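Local atomic coordinates of alternansucrase (Leuconostoc mesenteroides, PDB entry 6HVG), a protein that is a large multidomain member of glycoside hydrolase family 70 that combines a TIM-barrel-type domain with choline-binding-type repeats. Residues V383-E388 with T472-L477; G1293-A1298 with K1302-S1307. One frame throughout, in Å; residues are numbered along the deposited sequence.

Interaction 1: V383-E388 with T472-L477; sequences VSQSNE and TSQKTL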
ATOM      1  N   VAL A 383      19.215  26.782 -38.287  1.00 43.99           N
ATOM      2  CA  VAL A 383      20.082  27.869 -37.883  1.00 46.45           C
ATOM      3  C   VAL A 383      21.337  27.337 -37.226  1.00 47.05           C
ATOM      4  O   VAL A 383      21.333  26.305 -36.589  1.00 51.38           O
ATOM      5  CB  VAL A 383      19.423  28.891 -36.935  1.00 47.02           C
ATOM      6  CG1 VAL A 383      18.284  29.604 -37.630  1.00 47.58           C
ATOM      7  CG2 VAL A 383      18.986  28.255 -35.638  1.00 47.09           C
ATOM      8  N   SER A 384      22.416  28.072 -37.400  1.00 49.83           N
ATOM      9  CA  SER A 384      23.677  27.774 -36.761  1.00 53.21           C
ATOM     10  C   SER A 384      23.727  28.444 -35.399  1.00 54.28           C
ATOM     11  O   SER A 384      23.303  29.588 -35.241  1.00 56.49           O
ATOM     12  CB  SER A 384      24.809  28.302 -37.624  1.00 56.36           C
ATOM     13  OG  SER A 384      26.056  27.801 -37.184  1.00 61.41           O
ATOM     14  N   GLN A 385      24.231  27.733 -34.410  1.00 53.45           N
ATOM     15  CA  GLN A 385      24.235  28.251 -33.067  1.00 52.48           C
ATOM     16  C   GLN A 385      25.572  28.828 -32.656  1.00 54.19           C
ATOM     17  O   GLN A 385      25.625  29.627 -31.708  1.00 56.91           O
ATOM     18  CB  GLN A 385      23.804  27.142 -32.105  1.00 53.39           C
ATOM     19  CG  GLN A 385      22.329  26.778 -32.253  1.00 53.50           C
ATOM     20  CD  GLN A 385      21.810  25.917 -31.138  1.00 49.02           C
ATOM     21  OE1 GLN A 385      21.153  26.400 -30.228  1.00 44.57           O
ATOM     22  NE2 GLN A 385      22.118  24.624 -31.210  1.00 50.25           N
ATOM     23  N   SER A 386      26.641  28.459 -33.368  1.00 54.25           N
ATOM     24  CA  SER A 386      27.978  28.899 -32.991  1.00 56.02           C
ATOM     25  C   SER A 386      28.160  30.409 -33.133  1.00 57.49           C
ATOM     26  O   SER A 386      27.640  31.021 -34.074  1.00 59.50           O
ATOM     27  CB  SER A 386      29.046  28.137 -33.773  1.00 56.43           C
ATOM     28  OG  SER A 386      28.942  28.364 -35.148  1.00 59.87           O
ATOM     29  N   ASN A 387      28.883  30.993 -32.182  1.00 59.11           N
ATOM     30  CA  ASN A 387      29.175  32.412 -32.168  1.00 60.10           C
ATOM     31  C   ASN A 387      30.460  32.682 -31.352  1.00 59.93           C
ATOM     32  O   ASN A 387      31.235  31.764 -31.125  1.00 58.73           O
ATOM     33  CB  ASN A 387      27.941  33.172 -31.666  1.00 60.08           C
ATOM     34  CG  ASN A 387      27.532  32.791 -30.248  1.00 63.14           C
ATOM     35  OD1 ASN A 387      28.270  32.142 -29.506  1.00 68.03           O
ATOM     36  ND2 ASN A 387      26.378  33.259 -29.849  1.00 64.03           N
ATOM     37  N   GLU A 388      30.681  33.927 -30.940  1.00 61.67           N
ATOM     38  CA  GLU A 388      31.872  34.298 -30.190  1.00 67.39           C
ATOM     39  C   GLU A 388      32.000  33.623 -28.815  1.00 69.14           C
ATOM     40  O   GLU A 388      33.091  33.496 -28.285  1.00 74.51           O
ATOM     41  CB  GLU A 388      31.998  35.835 -30.072  1.00 73.91           C
ATOM     42  CG  GLU A 388      31.007  36.550 -29.145  1.00 79.34           C
ATOM     43  CD  GLU A 388      29.695  36.946 -29.824  1.00 83.71           C
ATOM     44  OE1 GLU A 388      29.403  36.425 -30.936  1.00 85.86           O
ATOM     45  OE2 GLU A 388      28.951  37.756 -29.218  1.00 82.74           O
ATOM     46  N   THR A 472       9.312  30.454 -29.360  1.00 49.02           N
ATOM     47  CA  THR A 472      10.285  31.526 -29.463  1.00 49.19           C
ATOM     48  C   THR A 472      11.456  31.020 -30.285  1.00 52.35           C
ATOM     49  O   THR A 472      11.798  29.830 -30.208  1.00 52.29           O
ATOM     50  CB  THR A 472      10.791  31.944 -28.073  1.00 49.60           C
ATOM     51  OG1 THR A 472       9.686  32.336 -27.263  1.00 48.16           O
ATOM     52  CG2 THR A 472      11.804  33.090 -28.155  1.00 49.66           C
ATOM     53  N   SER A 473      12.059  31.912 -31.076  1.00 49.79           N
ATOM     54  CA  SER A 473      13.093  31.500 -32.010  1.00 50.23           C
ATOM     55  C   SER A 473      14.304  31.049 -31.236  1.00 48.03           C
ATOM     56  O   SER A 473      14.544  31.499 -30.126  1.00 46.47           O
ATOM     57  CB  SER A 473      13.478  32.638 -32.965  1.00 52.78           C
ATOM     58  OG  SER A 473      14.473  33.489 -32.420  1.00 53.01           O
ATOM     59  N   GLN A 474      15.074  30.163 -31.839  1.00 45.83           N
ATOM     60  CA  GLN A 474      16.236  29.625 -31.190  1.00 45.97           C
ATOM     61  C   GLN A 474      17.263  30.725 -30.935  1.00 48.71           C
ATOM     62  O   GLN A 474      17.930  30.719 -29.899  1.00 53.63           O
ATOM     63  CB  GLN A 474      16.837  28.515 -32.050  1.00 45.39           C
ATOM     64  CG  GLN A 474      17.912  27.713 -31.357  1.00 47.78           C
ATOM     65  CD  GLN A 474      17.372  26.932 -30.192  1.00 46.73           C
ATOM     66  OE1 GLN A 474      16.558  26.047 -30.378  1.00 47.16           O
ATOM     67  NE2 GLN A 474      17.815  27.267 -28.969  1.00 46.49           N
ATOM     68  N   LYS A 475      17.425  31.635 -31.891  1.00 51.30           N
ATOM     69  CA  LYS A 475      18.389  32.728 -31.758  1.00 53.04           C
ATOM     70  C   LYS A 475      18.059  33.576 -30.532  1.00 50.51           C
ATOM     71  O   LYS A 475      18.931  33.869 -29.732  1.00 50.34           O
ATOM     72  CB  LYS A 475      18.349  33.578 -33.019  1.00 60.07           C
ATOM     73  CG  LYS A 475      19.177  34.865 -32.991  1.00 67.31           C
ATOM     74  CD  LYS A 475      20.585  34.661 -33.518  1.00 72.62           C
ATOM     75  CE  LYS A 475      21.340  35.977 -33.638  1.00 72.76           C
ATOM     76  NZ  LYS A 475      21.618  36.545 -32.289  1.00 76.43           N
ATOM     77  N   THR A 476      16.786  33.949 -30.383  1.00 48.19           N
ATOM     78  CA  THR A 476      16.327  34.741 -29.257  1.00 47.53           C
ATOM     79  C   THR A 476      16.588  34.031 -27.932  1.00 50.63           C
ATOM     80  O   THR A 476      17.032  34.665 -26.984  1.00 53.15           O
ATOM     81  CB  THR A 476      14.825  35.058 -29.362  1.00 46.25           C
ATOM     82  OG1 THR A 476      14.573  35.791 -30.571  1.00 44.11           O
ATOM     83  CG2 THR A 476      14.351  35.883 -28.153  1.00 45.90           C
ATOM     84  N   LEU A 477      16.330  32.725 -27.869  1.00 49.01           N
ATOM     85  CA  LEU A 477      16.514  31.973 -26.633  1.00 50.29           C
ATOM     86  C   LEU A 477      17.980  31.907 -26.238  1.00 51.53           C
ATOM     87  O   LEU A 477      18.317  32.092 -25.069  1.00 55.80           O
ATOM     88  CB  LEU A 477      15.957  30.561 -26.770  1.00 50.39           C
ATOM     89  CG  LEU A 477      14.442  30.425 -26.983  1.00 48.90           C
ATOM     90  CD1 LEU A 477      14.140  29.004 -27.406  1.00 48.64           C
ATOM     91  CD2 LEU A 477      13.664  30.768 -25.733  1.00 49.36           C
TER

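Interaction 2: G1293-A1298 with K1302-S1307; sequences GFISDA and KYYSIS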
ATOM      1  N   GLY A1293      16.950  22.823 -36.248  1.00 40.58           N
ATOM      2  CA  GLY A1293      15.738  23.260 -36.878  1.00 39.98           C
ATOM      3  C   GLY A1293      15.319  22.323 -37.965  1.00 42.89           C
ATOM      4  O   GLY A1293      16.003  21.312 -38.250  1.00 46.00           O
ATOM      5  N   PHE A1294      14.206  22.674 -38.596  1.00 41.28           N
ATOM      6  CA  PHE A1294      13.666  21.937 -39.699  1.00 42.21           C
ATOM      7  C   PHE A1294      14.158  22.567 -41.008  1.00 42.61           C
ATOM      8  O   PHE A1294      14.030  23.761 -41.203  1.00 42.04           O
ATOM      9  CB  PHE A1294      12.143  22.027 -39.672  1.00 42.93           C
ATOM     10  CG  PHE A1294      11.519  21.482 -38.442  1.00 43.21           C
ATOM     11  CD1 PHE A1294      11.437  22.244 -37.315  1.00 45.20           C
ATOM     12  CD2 PHE A1294      10.952  20.199 -38.416  1.00 43.78           C
ATOM     13  CE1 PHE A1294      10.836  21.740 -36.168  1.00 43.81           C
ATOM     14  CE2 PHE A1294      10.353  19.696 -37.271  1.00 41.40           C
ATOM     15  CZ  PHE A1294      10.304  20.468 -36.148  1.00 40.69           C
ATOM     16  N   ILE A1295      14.675  21.746 -41.915  1.00 42.42           N
ATOM     17  CA  ILE A1295      15.112  22.232 -43.217  1.00 41.16           C
ATOM     18  C   ILE A1295      14.527  21.343 -44.301  1.00 41.39           C
ATOM     19  O   ILE A1295      14.650  20.147 -44.237  1.00 43.73           O
ATOM     20  CB  ILE A1295      16.643  22.254 -43.323  1.00 39.68           C
ATOM     21  CG1 ILE A1295      17.060  22.992 -44.615  1.00 39.67           C
ATOM     22  CG2 ILE A1295      17.222  20.844 -43.185  1.00 39.30           C
ATOM     23  CD1 ILE A1295      18.554  23.192 -44.770  1.00 39.84           C
ATOM     24  N   SER A1296      13.903  21.941 -45.300  1.00 42.71           N
ATOM     25  CA  SER A1296      13.373  21.213 -46.445  1.00 41.67           C
ATOM     26  C   SER A1296      14.459  20.998 -47.470  1.00 44.29           C
ATOM     27  O   SER A1296      15.382  21.803 -47.609  1.00 43.88           O
ATOM     28  CB  SER A1296      12.242  22.001 -47.120  1.00 42.76           C
ATOM     29  OG  SER A1296      10.970  21.681 -46.593  1.00 42.88           O
ATOM     30  N   ASP A1297      14.325  19.901 -48.214  1.00 47.15           N
ATOM     31  CA  ASP A1297      15.086  19.688 -49.455  1.00 46.92           C
ATOM     32  C   ASP A1297      14.175  19.032 -50.532  1.00 47.90           C
ATOM     33  O   ASP A1297      12.975  18.841 -50.314  1.00 48.09           O
ATOM     34  CB  ASP A1297      16.400  18.946 -49.176  1.00 44.10           C
ATOM     35  CG  ASP A1297      16.219  17.453 -48.922  1.00 46.03           C
ATOM     36  OD1 ASP A1297      15.182  16.865 -49.325  1.00 47.79           O
ATOM     37  OD2 ASP A1297      17.145  16.825 -48.330  1.00 42.18           O
ATOM     38  N   ALA A1298      14.728  18.731 -51.690  1.00 48.49           N
ATOM     39  CA  ALA A1298      13.928  18.213 -52.774  1.00 48.26           C
ATOM     40  C   ALA A1298      13.234  16.921 -52.384  1.00 47.10           C
ATOM     41  O   ALA A1298      12.103  16.688 -52.796  1.00 43.36           O
ATOM     42  CB  ALA A1298      14.790  18.009 -54.005  1.00 50.15           C
ATOM     43  N   LYS A1302      13.827  17.614 -43.088  1.00 37.73           N
ATOM     44  CA  LYS A1302      14.768  17.068 -42.119  1.00 39.80           C
ATOM     45  C   LYS A1302      14.712  17.910 -40.853  1.00 40.44           C
ATOM     46  O   LYS A1302      14.236  19.050 -40.891  1.00 39.92           O
ATOM     47  CB  LYS A1302      16.179  17.100 -42.696  1.00 41.93           C
ATOM     48  CG  LYS A1302      16.317  16.312 -43.992  1.00 45.25           C
ATOM     49  CD  LYS A1302      17.746  16.219 -44.482  1.00 46.91           C
ATOM     50  CE  LYS A1302      18.268  17.579 -44.913  1.00 49.52           C
ATOM     51  NZ  LYS A1302      19.677  17.393 -45.312  1.00 54.15           N
ATOM     52  N   TYR A1303      15.213  17.371 -39.744  1.00 38.86           N
ATOM     53  CA  TYR A1303      15.288  18.132 -38.499  1.00 39.78           C
ATOM     54  C   TYR A1303      16.588  17.882 -37.778  1.00 39.21           C
ATOM     55  O   TYR A1303      17.074  16.766 -37.774  1.00 40.47           O
ATOM     56  CB  TYR A1303      14.125  17.783 -37.570  1.00 41.02           C
ATOM     57  CG  TYR A1303      14.244  18.422 -36.202  1.00 39.82           C
ATOM     58  CD1 TYR A1303      13.805  19.718 -35.969  1.00 41.10           C
ATOM     59  CD2 TYR A1303      14.795  17.727 -35.149  1.00 38.31           C
ATOM     60  CE1 TYR A1303      13.946  20.304 -34.716  1.00 41.25           C
ATOM     61  CE2 TYR A1303      14.918  18.289 -33.907  1.00 37.53           C
ATOM     62  CZ  TYR A1303      14.501  19.568 -33.685  1.00 38.67           C
ATOM     63  OH  TYR A1303      14.609  20.084 -32.418  1.00 37.14           O
ATOM     64  N   TYR A1304      17.154  18.934 -37.195  1.00 39.52           N
ATOM     65  CA  TYR A1304      18.373  18.821 -36.419  1.00 41.25           C
ATOM     66  C   TYR A1304      18.098  19.299 -34.987  1.00 43.75           C
ATOM     67  O   TYR A1304      17.526  20.372 -34.784  1.00 44.52           O
ATOM     68  CB  TYR A1304      19.487  19.655 -37.062  1.00 43.00           C
ATOM     69  CG  TYR A1304      20.065  19.028 -38.293  1.00 43.03           C
ATOM     70  CD1 TYR A1304      19.404  19.092 -39.524  1.00 44.12           C
ATOM     71  CD2 TYR A1304      21.279  18.374 -38.241  1.00 43.72           C
ATOM     72  CE1 TYR A1304      19.943  18.501 -40.658  1.00 45.45           C
ATOM     73  CE2 TYR A1304      21.828  17.791 -39.367  1.00 45.36           C
ATOM     74  CZ  TYR A1304      21.164  17.855 -40.560  1.00 45.53           C
ATOM     75  OH  TYR A1304      21.744  17.240 -41.629  1.00 46.37           O
ATOM     76  N   SER A1305      18.524  18.504 -34.014  1.00 43.52           N
ATOM     77  CA  SER A1305      18.306  18.815 -32.604  1.00 45.10           C
ATOM     78  C   SER A1305      19.205  19.938 -32.094  1.00 46.86           C
ATOM     79  O   SER A1305      20.143  20.327 -32.784  1.00 49.07           O
ATOM     80  CB  SER A1305      18.546  17.571 -31.785  1.00 44.04           C
ATOM     81  OG  SER A1305      19.875  17.121 -31.975  1.00 46.75           O
ATOM     82  N   ILE A1306      18.925  20.435 -30.885  1.00 45.97           N
ATOM     83  CA  ILE A1306      19.726  21.509 -30.296  1.00 44.81           C
ATOM     84  C   ILE A1306      21.203  21.115 -30.182  1.00 44.17           C
ATOM     85  O   ILE A1306      22.065  21.977 -30.155  1.00 43.00           O
ATOM     86  CB  ILE A1306      19.201  21.924 -28.916  1.00 47.14           C
ATOM     87  CG1 ILE A1306      17.867  22.610 -29.078  1.00 51.98           C
ATOM     88  CG2 ILE A1306      20.149  22.889 -28.228  1.00 48.35           C
ATOM     89  CD1 ILE A1306      17.366  23.318 -27.839  1.00 55.04           C
ATOM     90  N   SER A1307      21.482  19.822 -30.114  1.00 42.04           N
ATOM     91  CA  SER A1307      22.838  19.339 -30.015  1.00 43.74           C
ATOM     92  C   SER A1307      23.508  19.163 -31.376  1.00 42.97           C
ATOM     93  O   SER A1307      24.678  18.784 -31.455  1.00 44.33           O
ATOM     94  CB  SER A1307      22.850  18.000 -29.276  1.00 46.78           C
ATOM     95  OG  SER A1307      22.335  18.147 -27.959  1.00 48.49           O
TER

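Interaction 1: V383-E388 with T472-L477
Gln385 reaches across to Gln474 and lays its carbonyl oxygen against the side of that residue: OE1 lies 3.7 Å from both Gln474 CG and Gln474 NE2. The two amide planes are turned 62° apart, so the groups meet obliquely instead of stacking flat or pairing head to head. Each gets its polar partners from other residues. Gln385 OE1 accepts from Asn478 ND2, one turn beyond Gln474 on helix 474-495, and Gln385 NE2 donates to Ile1306 O; Gln474 NE2 bonds to Gln450 OE1 on helix 447-462. With both ends of its amide bonded, Gln385 is probably held in a set rotation, which would fix where OE1 lies against Gln474.

The shape of Gln474 follows from its torsions. CG stands anti to the backbone N (chi1 -170°) and the chain then bends at chi2 (65°), which puts CB toward Val383 and brings CG, CD and NE2 round Gln385 OE1. Helix 474-495 begins here, with Ser473 at its N-cap position; Leu477 N bonds to Ser473 O at 3.1 Å in the first turn, and Ser473 OG and Thr476 OG1 share a hydrogen bond of 3.0 Å. This helix and helix 447-462 belong to a helical lobe remote from the barrel and the calcium site, consistent with domain IV of family 70 proteins. Opposite the helix start, strand 383-384 pairs with strand 1291-1292. Val383 points from that ribbon toward the helix, and its CG2 meets Gln474 CB at 4.2 Å, a loose apolar touch that adjoins the meeting of the two glutamines.

Interaction 2: G1293-A1298 with K1302-S1307
Gly1293 and Tyr1304 bond to each other twice through their backbones, Gly1293 N to Tyr1304 O at 2.9 Å and Tyr1304 N to Gly1293 O at 2.8 Å. Ile1295 and Lys1302 form the next hydrogen-bonded pair, also with both N-H groups and both carbonyls engaged, and Phe1294 with Tyr1303 is the non-hydrogen-bonded pair between them: an antiparallel beta hairpin. Tyr1304 O, which receives Gly1293 N in its carbonyl plane on a lone pair, takes a second donor, Thr1292 OG1. Gly1293 sits where the chain turns a corner, at a phi of 137° that would press any side chain against the carbonyl oxygen of the residue before.

Asp1297 spends its carboxylate on several partners. OD1 accepts from Gly1300 N inside the turn, and OD2 from Tyr1331 OH; the salt bridge from OD2 to Lys1302 NZ is long, 4.0 Å. The lysine chain, bent at chi3, runs alongside Ile1295, with CE 3.8 Å from Ile1295 CG2.

On the other face a chi1 of 173° swings the Tyr1303 ring over to Phe1294, its edge directed at the Phe1294 ring in an edge-to-face pair. Tyr1303 CD1 stands 3.4 Å above the centre of the Phe1294 ring, and the planes are 54° apart. Phe1294 also stacks with Phe378. Phe1294 and Tyr1303 both touch Phe1326, so this face of the hairpin packs against strand 1323-1326, within a cell-wall-binding-type repeat.

Overall arrangement
From the N terminus, the chain leaves the choline-binding-type repeats, forms strand 383-384 and returns at the start of helix 474-495, where interaction 1 closes a loop that includes helices 390-393 and 447-462. Some 800 residues later, after the barrel, it comes back as strand 1291-1292, turns at Gly1293 and makes the short hairpin of interaction 2, which has only three residues between its segments. The two contacts follow in series, neither nested nor crossed, yet their centres are only about 14 Å apart. They meet at Ile1306, which Gln385 and Gln474 both reach. That meeting, with the pairing of strands 383-384 and 1291-1292, joins the outgoing and returning chain beside the helical lobe.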